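Betaine aldehyde dehydrogenase (Staphylococcus aureus subsp. aureus COL, PDB 4QTO) catalyses the NAD-dependent oxidation of betaine aldehyde to glycine betaine, as a tetrameric member of the aldehyde dehydrogenase family. Local coordinates at residues T377-G382 with V400-D405; S366-A371 with M408-E413; Q35-E40 with N231-A236; T178-P183 with K204-T209. All coordinates share one frame; numbering follows the deposited sequence.

Interaction 1 of 4, residues T377-G382 with V400-D405; sequences TIAVGG and VITNCD
Four backbone hydrogen bonds tie Thr-377, Ala-379 and Val-380 to Thr-402 and Val-400. Thr-377 and Thr-402 exchange two of them: Thr-377 N gives to Thr-402 O at 2.9 Å, nearly straight at 171°, and Thr-402 N returns a bond to Thr-377 O at 2.9 Å. Further along, Ala-379 N reaches Val-400 O at 2.8 Å with a bent N-H (136°), and Val-400 N closes the ladder on Val-380 O. The carbonyl of Thr-377 also receives a CA-H...O contact from Ile-401 CA at 3.3 Å.

The bent bond lies at a classic beta bulge, where Ala-379 and Val-380 together face the single residue Val-400 in the antiparallel pair. Strand 377-380 is one of the two edge strands, within this chain, of the mixed sheet that also holds strands 419-425 and 318-322, and strand 399-402 lies between it and 419-425. The sheet is consistent with the catalytic domain of aldehyde dehydrogenases.

Apolar contacts form on both faces of the pair. On one, Ile-378 and Ile-401 run side by side, and Ile-378 CD1 lies against the CG1-CD1 arm of its partner, 3.7 Å from Ile-401 CG1; Met-368 and Ala-371 of helix 358-373 pack against Ile-401 there. On the other, Val-380 CG1 rests 3.7 Å from Val-400 CG2, with Val-337 of helix 323-337 touching both valines. Thr-402 OG1, set between its own backbone N and carbonyl carbon (chi1 59°), sits against Thr-377 CB.

Interaction 2 of 4, residues S366-A371 with M408-E413; sequences SYMDVA and MRIVQE
Helix 358-373 and the short helix 409-412 come closest where Ala-371 meets Ile-410, their CA atoms 5.5 Å apart. In the conformer described, Ile-410 fills the space between them: its CG1 lies 3.9 Å from Ala-371 CB, while CD1 runs on, past the tyrosine side chain in the opposing direction, to sit 4.0 Å from Tyr-367 CB. Ile-401 of strand 399-402 touches both Ala-371 and Ile-410, so the two helices pack together over the sheet of what is probably the catalytic domain.

Toward the surface the contact turns polar. Tyr-367 OH donates to Glu-413 OE1 at 2.6 Å, using the anti lone pair of that oxygen; Glu-413 OE1 lies at the ring edge, in its plane, and the carboxylate is turned 81° from the ring. Arg-409 grips the same carboxylate side-on, NE meeting OE2 at 2.8 Å from above the carboxylate plane and NH2 reaching OE1 at 2.9 Å on the syn lone pair. A bend at chi3 (58°) turns the guanidinium back toward Glu-413, and NH1 passes 3.7 Å from Val-370 CG2. Glu-374 accepts from the backbone N of Arg-409 and Ile-410 at the start of the short helix.

Glu-413 OE1 thus holds two donors, and three bonds fix the carboxylate. The bidentate arginine and the phenol would both favour its charged form, and the arginine holds Glu-413 in place to receive the tyrosine hydroxyl.

Interaction 3 of 4, residues Q35-E40 with N231-A236; sequences QYIDGE and NLILGA
Tyr-36 and Leu-232 exchange two backbone hydrogen bonds, Leu-232 N to Tyr-36 O at 2.7 Å and Tyr-36 N to Leu-232 O at 3.0 Å, making a single antiparallel bridge. Two side-chain amides lengthen it at both ends. Gln-35, its chain extended beyond CG (chi2 -176°), brings OE1 to the N-H of Leu-234 at 3.1 Å, which meets it in the carbonyl plane and on a lone pair; Asn-231 OD1 takes that of Asp-38 at 2.9 Å, nearly along the C=O axis.

The bridge lays the N-terminal hairpin, strands 35-37 and 40-42 joined by a type I' turn from Ile-37 to Glu-40, against the short, weakly bonded strand 230-232. That strand is paired in parallel with 200-204 in the large mixed sheet of the Rossmann-type nucleotide-binding region.

Each amide also has work outside the contact. Asn-231 ND2 donates to the carbonyls of Leu-201 and Gly-228, and Gln-35 NE2 to Asp-71, so both groups are held against rotation while their oxygens serve the opposing backbone. Tyr-36 sends its hydroxyl to Glu-221, and the carboxylate of Asp-38 pairs with Arg-81.

Packing spreads to both sides of the bridge. Tyr-36 CB lies 4.0 Å from Leu-232 CB, and the leucine continues onto Ile-214 and Phe-217 of helix 211-223. Gln-35 rests its CG on Leu-234 CB. Ile-37 and Ile-233 cross at a slant, CD1 to CD1 at 3.6 Å.

Interaction 4 of 4, residues T178-P183 with K204-T209; sequences TPWNYP and KPSEIT
The Trp-180 indole has Ser-206 OG at its edge, in the ring plane, and Ile-208 CD1 approaching obliquely, 4.0 Å from Trp-180 CG. Beyond the two segments, His-360 meets the indole edge-to-face, and the ring of Phe-416 stands at about 90° to it. Trp-180 CG lies between the backbone N and carbonyl carbon (chi1 51°), which carries the indole away from the other loop although CB faces it.

At the base of that side chain Thr-209 OG1 presses on the backbone, 3.3 Å from Trp-180 CA, and Pro-183 sets its CG against the same hydroxyl. Thr-178 OG1 similarly rests on Pro-205 CA at 3.2 Å.

These loops follow strands 162-177 and 200-204, neighbours in the parallel part of the Rossmann-type sheet. In relatives, the asparagine of the PWN sequence, here Asn-181, serves the oxyanion hole and the KPSE loop the NAD site, which probably holds here too; Pro-179 borders a bound PEG. One direct hydrogen bond joins the loops, a long one from Thr-178 N to Lys-204 O at 3.3 Å. Two waters supply the rest: one donates to the carbonyls of Thr-178 and Lys-204, the other donates to Pro-179 O and accepts from Ser-206 N. Lys-204 NZ folds back to Pro-205 O at 2.8 Å and reaches Gly-235 O as well.

Much of the polar fit therefore depends on ordered water, whereas Trp-180 O is buried here with no partner in the model.

Along the chain, interaction 3 spans interaction 4, and both close before interaction 2 opens around interaction 1. The contacts form two groups. Interaction 3 lays the 35-37/40-42 hairpin on the edge of the large mixed sheet, and interaction 4 joins two of its loops; their centres are about 14 Å apart, and they touch where Lys-204 NZ meets Gly-235 O. Interactions 1 and 2, centres about 10 Å apart, sit on the seven-stranded sheet containing strand 399-402, with Ile-401 packed on Ile-410. The groups are well separated: interactions 1 and 3, centres about 44 Å apart, lie on opposite sides of the chain's centre, consistent with the separate nucleotide-binding and catalytic domains of aldehyde dehydrogenases.

Interaction 1 of 4, residues T377-G382 with V400-D405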
# COMPACT_ATOMS: atom_id res chain seq x y z
N THR A 377 47.83 -10.90 -11.80
CA THR A 377 48.96 -10.35 -11.04
C THR A 377 48.56 -9.97 -9.62
O THR A 377 47.57 -9.29 -9.46
CB THR A 377 49.44 -9.07 -11.75
OG1 THR A 377 50.10 -9.45 -12.99
CG2 THR A 377 50.41 -8.31 -10.91
N ILE A 378 49.33 -10.42 -8.60
CA ILE A 378 49.07 -9.99 -7.23
C ILE A 378 49.87 -8.69 -7.15
O ILE A 378 51.11 -8.71 -6.97
CB ILE A 378 49.58 -10.99 -6.19
CG1 ILE A 378 49.02 -12.39 -6.44
CG2 ILE A 378 49.23 -10.52 -4.79
CD1 ILE A 378 47.53 -12.50 -6.46
N ALA A 379 49.19 -7.56 -7.31
CA ALA A 379 49.85 -6.28 -7.36
C ALA A 379 50.41 -5.79 -6.03
O ALA A 379 51.43 -5.08 -6.00
CB ALA A 379 48.95 -5.24 -7.97
N VAL A 380 49.75 -6.17 -4.95
CA VAL A 380 50.18 -5.82 -3.60
C VAL A 380 49.50 -6.79 -2.65
O VAL A 380 48.39 -7.27 -2.94
CB VAL A 380 49.88 -4.35 -3.26
CG1 VAL A 380 48.39 -4.08 -3.25
CG2 VAL A 380 50.50 -3.95 -1.92
N GLY A 381 50.16 -7.11 -1.54
CA GLY A 381 49.59 -8.03 -0.55
C GLY A 381 49.69 -9.47 -0.97
O GLY A 381 50.73 -9.90 -1.53
N GLY A 382 48.67 -10.25 -0.65
CA GLY A 382 48.61 -11.65 -1.02
C GLY A 382 49.30 -12.65 -0.08
O GLY A 382 49.50 -13.78 -0.45
N VAL A 400 45.47 -6.44 -3.77
CA VAL A 400 44.88 -5.98 -5.03
C VAL A 400 45.40 -6.92 -6.13
O VAL A 400 46.61 -7.14 -6.26
CB VAL A 400 45.30 -4.54 -5.40
CG1 VAL A 400 44.65 -4.13 -6.72
CG2 VAL A 400 44.92 -3.57 -4.29
N ILE A 401 44.46 -7.47 -6.90
CA ILE A 401 44.78 -8.36 -8.01
C ILE A 401 44.43 -7.64 -9.32
O ILE A 401 43.31 -7.18 -9.50
CB ILE A 401 44.02 -9.70 -7.88
CG1 ILE A 401 44.45 -10.38 -6.56
CG2 ILE A 401 44.31 -10.59 -9.07
CD1 ILE A 401 43.78 -11.72 -6.27
N THR A 402 45.40 -7.57 -10.22
CA THR A 402 45.26 -6.88 -11.50
C THR A 402 45.49 -7.82 -12.69
O THR A 402 45.81 -8.99 -12.51
CB THR A 402 46.26 -5.71 -11.60
OG1 THR A 402 47.59 -6.20 -11.46
CG2 THR A 402 45.99 -4.67 -10.52
N ASN A 403 45.31 -7.29 -13.90
CA ASN A 403 45.55 -8.09 -15.12
C ASN A 403 44.67 -9.36 -15.09
O ASN A 403 45.15 -10.48 -15.34
CB ASN A 403 47.03 -8.44 -15.29
CG ASN A 403 47.38 -8.86 -16.71
OD1 ASN A 403 46.72 -8.46 -17.67
ND2 ASN A 403 48.45 -9.64 -16.86
N CYS A 404 43.41 -9.18 -14.73
CA CYS A 404 42.47 -10.29 -14.68
C CYS A 404 41.26 -10.05 -15.60
O CYS A 404 41.12 -8.96 -16.19
CB CYS A 404 42.12 -10.79 -13.24
SG CYS A 404 42.00 -9.75 -11.78
N ASP A 405 40.47 -11.09 -15.83
CA ASP A 405 39.34 -10.99 -16.70
C ASP A 405 38.23 -11.88 -16.22
O ASP A 405 38.42 -12.76 -15.39
CB ASP A 405 39.71 -11.28 -18.14
CG ASP A 405 40.00 -12.71 -18.38
OD1 ASP A 405 39.03 -13.48 -18.58
OD2 ASP A 405 41.20 -13.05 -18.50
O HOH W 1 49.33 -10.91 -14.96

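Interaction 2 of 4, residues S366-A371 with M408-E413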
# COMPACT_ATOMS: atom_id res chain seq x y z
N SER A 366 44.63 -20.04 -0.52
CA SER A 366 44.53 -20.92 -1.67
C SER A 366 44.09 -20.15 -2.91
O SER A 366 44.44 -20.51 -4.03
CB SER A 366 43.58 -22.09 -1.39
OG SER A 366 42.23 -21.66 -1.34
N TYR A 367 43.27 -19.11 -2.73
CA TYR A 367 42.83 -18.31 -3.87
C TYR A 367 43.98 -17.54 -4.53
O TYR A 367 43.91 -17.25 -5.72
CB TYR A 367 41.67 -17.39 -3.50
CG TYR A 367 40.35 -18.04 -3.70
CD1 TYR A 367 39.87 -18.27 -5.00
CD2 TYR A 367 39.51 -18.36 -2.63
CE1 TYR A 367 38.63 -18.84 -5.23
CE2 TYR A 367 38.26 -18.94 -2.85
CZ TYR A 367 37.82 -19.17 -4.15
OH TYR A 367 36.57 -19.75 -4.35
N MET A 368 44.99 -17.20 -3.76
CA MET A 368 46.12 -16.46 -4.32
C MET A 368 46.83 -17.34 -5.36
O MET A 368 47.20 -16.88 -6.42
CB MET A 368 47.08 -16.01 -3.23
CG MET A 368 46.49 -15.09 -2.16
SD MET A 368 45.80 -13.56 -2.80
CE MET A 368 44.10 -14.04 -3.03
N ASP A 369 46.98 -18.62 -5.04
CA ASP A 369 47.58 -19.59 -5.93
C ASP A 369 46.75 -19.72 -7.20
O ASP A 369 47.28 -19.75 -8.31
CB ASP A 369 47.68 -20.97 -5.23
CG ASP A 369 48.64 -20.96 -4.04
OD1 ASP A 369 49.58 -20.12 -4.04
OD2 ASP A 369 48.45 -21.81 -3.11
N VAL A 370 45.43 -19.79 -7.04
CA VAL A 370 44.53 -19.90 -8.18
C VAL A 370 44.65 -18.69 -9.09
O VAL A 370 44.77 -18.83 -10.29
CB VAL A 370 43.06 -20.06 -7.72
CG1 VAL A 370 42.10 -19.94 -8.89
CG2 VAL A 370 42.89 -21.40 -7.02
N ALA A 371 44.67 -17.50 -8.50
CA ALA A 371 44.82 -16.27 -9.28
C ALA A 371 46.09 -16.28 -10.16
O ALA A 371 46.05 -15.94 -11.34
CB ALA A 371 44.82 -15.05 -8.35
N MET A 408 38.15 -15.73 -15.34
CA MET A 408 38.91 -16.30 -14.23
C MET A 408 38.14 -16.66 -12.98
O MET A 408 37.21 -15.95 -12.59
CB MET A 408 40.00 -15.32 -13.82
CG MET A 408 41.02 -15.02 -14.89
SD MET A 408 42.20 -13.79 -14.31
CE MET A 408 43.34 -13.79 -15.72
N ARG A 409 38.56 -17.73 -12.31
CA ARG A 409 37.95 -18.09 -11.03
C ARG A 409 38.07 -17.00 -9.97
O ARG A 409 37.14 -16.80 -9.17
CB ARG A 409 38.58 -19.38 -10.47
CG ARG A 409 38.32 -20.63 -11.27
CD ARG A 409 38.89 -21.85 -10.53
NE ARG A 409 38.31 -21.99 -9.20
CZ ARG A 409 38.82 -22.67 -8.19
NH1 ARG A 409 39.98 -23.32 -8.31
NH2 ARG A 409 38.19 -22.68 -7.03
N ILE A 410 39.19 -16.29 -9.95
CA ILE A 410 39.42 -15.25 -8.94
C ILE A 410 38.40 -14.12 -9.11
O ILE A 410 38.09 -13.44 -8.14
CB ILE A 410 40.88 -14.74 -8.93
CG1 ILE A 410 41.20 -13.87 -7.69
CG2 ILE A 410 41.24 -14.00 -10.21
CD1 ILE A 410 41.25 -14.59 -6.37
N VAL A 411 37.91 -13.92 -10.33
CA VAL A 411 36.92 -12.87 -10.60
C VAL A 411 35.53 -13.42 -10.34
O VAL A 411 34.69 -12.71 -9.78
CB VAL A 411 37.03 -12.32 -12.04
CG1 VAL A 411 35.85 -11.41 -12.36
CG2 VAL A 411 38.35 -11.59 -12.20
N GLN A 412 35.26 -14.67 -10.73
CA GLN A 412 33.92 -15.23 -10.58
C GLN A 412 33.54 -15.69 -9.18
O GLN A 412 32.37 -15.57 -8.80
CB GLN A 412 33.75 -16.39 -11.54
CG GLN A 412 33.71 -15.98 -13.00
CD GLN A 412 32.49 -15.15 -13.34
OE1 GLN A 412 31.38 -15.49 -12.91
NE2 GLN A 412 32.66 -14.10 -14.13
N GLU A 413 34.50 -16.15 -8.40
CA GLU A 413 34.23 -16.70 -7.09
C GLU A 413 34.43 -15.75 -5.91
O GLU A 413 35.35 -14.92 -5.90
CB GLU A 413 35.07 -17.98 -6.91
CG GLU A 413 34.80 -18.99 -8.00
CD GLU A 413 35.65 -20.24 -7.91
OE1 GLU A 413 36.25 -20.51 -6.84
OE2 GLU A 413 35.71 -20.96 -8.92

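Interaction 3 of 4, residues Q35-E40 with N231-A236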
# COMPACT_ATOMS: atom_id res chain seq x y z
N GLN A 35 22.71 -23.04 26.14
CA GLN A 35 21.64 -22.88 25.16
C GLN A 35 20.42 -22.37 25.93
O GLN A 35 20.38 -22.44 27.17
CB GLN A 35 21.31 -24.24 24.55
CG GLN A 35 22.50 -24.88 23.87
CD GLN A 35 22.17 -26.17 23.18
OE1 GLN A 35 22.09 -26.20 21.95
NE2 GLN A 35 21.95 -27.24 23.95
N TYR A 36 19.41 -21.88 25.21
CA TYR A 36 18.18 -21.41 25.82
C TYR A 36 17.02 -22.11 25.15
O TYR A 36 16.73 -21.84 23.99
CB TYR A 36 18.03 -19.88 25.72
CG TYR A 36 16.88 -19.31 26.51
CD1 TYR A 36 16.94 -19.24 27.89
CD2 TYR A 36 15.76 -18.83 25.88
CE1 TYR A 36 15.90 -18.68 28.62
CE2 TYR A 36 14.72 -18.26 26.61
CZ TYR A 36 14.82 -18.20 27.99
OH TYR A 36 13.82 -17.63 28.79
N ILE A 37 16.41 -23.06 25.84
CA ILE A 37 15.37 -23.87 25.27
C ILE A 37 14.14 -23.89 26.16
O ILE A 37 14.22 -24.25 27.36
CB ILE A 37 15.88 -25.32 25.01
CG1 ILE A 37 17.15 -25.31 24.16
CG2 ILE A 37 14.77 -26.15 24.37
CD1 ILE A 37 17.75 -26.68 23.86
N ASP A 38 13.02 -23.49 25.62
CA ASP A 38 11.76 -23.54 26.32
C ASP A 38 11.83 -22.84 27.68
O ASP A 38 11.43 -23.40 28.74
CB ASP A 38 11.31 -25.00 26.47
CG ASP A 38 9.80 -25.14 26.60
OD1 ASP A 38 9.05 -24.16 26.39
OD2 ASP A 38 9.34 -26.27 26.86
N GLY A 39 12.35 -21.62 27.65
CA GLY A 39 12.43 -20.77 28.84
C GLY A 39 13.52 -21.09 29.86
O GLY A 39 13.49 -20.51 30.96
N GLU A 40 14.44 -21.99 29.54
CA GLU A 40 15.48 -22.39 30.47
C GLU A 40 16.84 -22.40 29.83
O GLU A 40 16.97 -22.82 28.65
CB GLU A 40 15.21 -23.81 30.99
CG GLU A 40 13.87 -23.96 31.72
CD GLU A 40 13.77 -23.14 33.00
OE1 GLU A 40 14.82 -22.79 33.60
OE2 GLU A 40 12.61 -22.89 33.46
N ASN A 231 14.15 -19.41 21.31
CA ASN A 231 15.04 -20.49 21.67
C ASN A 231 16.38 -20.29 20.95
O ASN A 231 16.41 -19.83 19.78
CB ASN A 231 14.49 -21.86 21.28
CG ASN A 231 13.07 -22.10 21.75
OD1 ASN A 231 12.84 -22.70 22.82
ND2 ASN A 231 12.10 -21.62 20.99
N LEU A 232 17.45 -20.63 21.63
CA LEU A 232 18.81 -20.52 21.15
C LEU A 232 19.50 -21.87 21.23
O LEU A 232 19.64 -22.45 22.32
CB LEU A 232 19.58 -19.49 22.02
CG LEU A 232 21.09 -19.35 21.80
CD1 LEU A 232 21.40 -18.87 20.40
CD2 LEU A 232 21.73 -18.41 22.83
N ILE A 233 19.94 -22.36 20.08
CA ILE A 233 20.73 -23.58 19.99
C ILE A 233 22.15 -23.16 19.67
O ILE A 233 22.36 -22.23 18.88
CB ILE A 233 20.18 -24.47 18.86
CG1 ILE A 233 18.80 -25.01 19.24
CG2 ILE A 233 21.13 -25.63 18.55
CD1 ILE A 233 18.74 -25.89 20.45
N LEU A 234 23.12 -23.85 20.25
CA LEU A 234 24.51 -23.54 20.01
C LEU A 234 25.17 -24.79 19.46
O LEU A 234 25.04 -25.87 20.04
CB LEU A 234 25.22 -23.13 21.29
CG LEU A 234 24.70 -21.88 22.01
CD1 LEU A 234 25.38 -21.68 23.35
CD2 LEU A 234 24.85 -20.63 21.17
N GLY A 235 25.88 -24.63 18.38
CA GLY A 235 26.61 -25.79 17.88
C GLY A 235 26.89 -25.81 16.41
O GLY A 235 26.52 -24.92 15.70
N ALA A 236 27.51 -26.91 16.01
CA ALA A 236 27.90 -27.18 14.63
C ALA A 236 26.75 -27.31 13.69
O ALA A 236 25.80 -28.07 13.95
CB ALA A 236 28.68 -28.48 14.60

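Interaction 4 of 4, residues T178-P183 with K204-T209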
# COMPACT_ATOMS: atom_id res chain seq x y z
N THR A 178 22.53 -17.85 11.49
CA THR A 178 23.28 -16.65 11.21
C THR A 178 24.78 -16.89 11.00
O THR A 178 25.32 -17.93 11.43
CB THR A 178 23.05 -15.63 12.34
OG1 THR A 178 23.25 -16.30 13.59
CG2 THR A 178 21.64 -15.11 12.33
N PRO A 179 25.46 -15.94 10.35
CA PRO A 179 26.88 -16.09 9.99
C PRO A 179 27.84 -15.50 11.01
O PRO A 179 27.43 -14.80 11.95
CB PRO A 179 26.96 -15.28 8.68
CG PRO A 179 26.08 -14.16 8.96
CD PRO A 179 24.91 -14.72 9.74
N TRP A 180 29.11 -15.76 10.80
CA TRP A 180 30.12 -15.30 11.70
C TRP A 180 30.64 -13.89 11.51
O TRP A 180 31.32 -13.36 12.39
CB TRP A 180 31.33 -16.26 11.68
CG TRP A 180 31.87 -16.58 10.32
CD1 TRP A 180 31.65 -17.72 9.60
CD2 TRP A 180 32.71 -15.74 9.50
NE1 TRP A 180 32.31 -17.66 8.38
CE2 TRP A 180 32.97 -16.45 8.31
CE3 TRP A 180 33.28 -14.48 9.68
CZ2 TRP A 180 33.78 -15.95 7.31
CZ3 TRP A 180 34.08 -13.98 8.67
CH2 TRP A 180 34.31 -14.71 7.50
N ASN A 181 30.33 -13.26 10.39
CA ASN A 181 30.93 -11.94 10.14
C ASN A 181 30.34 -10.80 10.97
O ASN A 181 31.10 -10.02 11.58
CB ASN A 181 31.01 -11.62 8.65
CG ASN A 181 29.69 -11.61 7.93
OD1 ASN A 181 28.63 -12.01 8.45
ND2 ASN A 181 29.72 -11.11 6.70
N TYR A 182 29.02 -10.74 11.02
CA TYR A 182 28.30 -9.71 11.81
C TYR A 182 27.21 -10.46 12.56
O TYR A 182 26.02 -10.41 12.22
CB TYR A 182 27.68 -8.67 10.88
CG TYR A 182 28.68 -7.85 10.13
CD1 TYR A 182 29.16 -6.70 10.67
CD2 TYR A 182 29.14 -8.23 8.88
CE1 TYR A 182 30.10 -5.92 10.00
CE2 TYR A 182 30.06 -7.46 8.19
CZ TYR A 182 30.52 -6.30 8.74
OH TYR A 182 31.43 -5.51 8.07
N PRO A 183 27.61 -11.16 13.61
CA PRO A 183 26.66 -12.04 14.30
C PRO A 183 25.41 -11.38 14.85
O PRO A 183 24.30 -11.83 14.55
CB PRO A 183 27.49 -12.67 15.43
CG PRO A 183 28.88 -12.54 14.99
CD PRO A 183 28.97 -11.31 14.13
N LYS A 204 20.22 -20.31 15.70
CA LYS A 204 21.54 -20.92 15.91
C LYS A 204 22.57 -20.03 15.28
O LYS A 204 22.60 -19.89 14.06
CB LYS A 204 21.65 -22.32 15.31
CG LYS A 204 22.98 -23.01 15.67
CD LYS A 204 23.36 -24.11 14.71
CE LYS A 204 24.15 -23.59 13.54
NZ LYS A 204 25.53 -23.13 13.92
N PRO A 205 23.43 -19.39 16.10
CA PRO A 205 24.50 -18.55 15.54
C PRO A 205 25.64 -19.41 15.02
O PRO A 205 25.68 -20.63 15.27
CB PRO A 205 24.94 -17.71 16.73
CG PRO A 205 24.71 -18.62 17.91
CD PRO A 205 23.47 -19.40 17.58
N SER A 206 26.57 -18.79 14.30
CA SER A 206 27.72 -19.50 13.81
C SER A 206 28.43 -20.13 15.00
O SER A 206 28.58 -19.50 16.05
CB SER A 206 28.69 -18.56 13.11
OG SER A 206 29.85 -19.30 12.72
N GLU A 207 28.88 -21.37 14.83
CA GLU A 207 29.50 -22.10 15.91
C GLU A 207 30.73 -21.39 16.44
O GLU A 207 31.07 -21.52 17.60
CB GLU A 207 29.83 -23.55 15.48
CG GLU A 207 30.83 -23.69 14.37
CD GLU A 207 30.26 -23.55 12.98
OE1 GLU A 207 29.05 -23.19 12.81
OE2 GLU A 207 31.04 -23.82 12.05
N ILE A 208 31.40 -20.60 15.60
CA ILE A 208 32.61 -19.93 16.03
C ILE A 208 32.44 -18.54 16.66
O ILE A 208 33.38 -18.02 17.25
CB ILE A 208 33.67 -19.84 14.90
CG1 ILE A 208 33.11 -19.19 13.65
CG2 ILE A 208 34.18 -21.24 14.54
CD1 ILE A 208 34.20 -18.88 12.62
N THR A 209 31.24 -17.97 16.55
CA THR A 209 30.95 -16.61 17.08
C THR A 209 29.59 -16.51 17.78
O THR A 209 28.68 -15.85 17.29
CB THR A 209 30.95 -15.58 15.94
OG1 THR A 209 29.96 -15.97 14.95
CG2 THR A 209 32.32 -15.47 15.29
O HOH W 2 24.80 -20.52 12.24
O HOH W 3 26.57 -15.91 14.26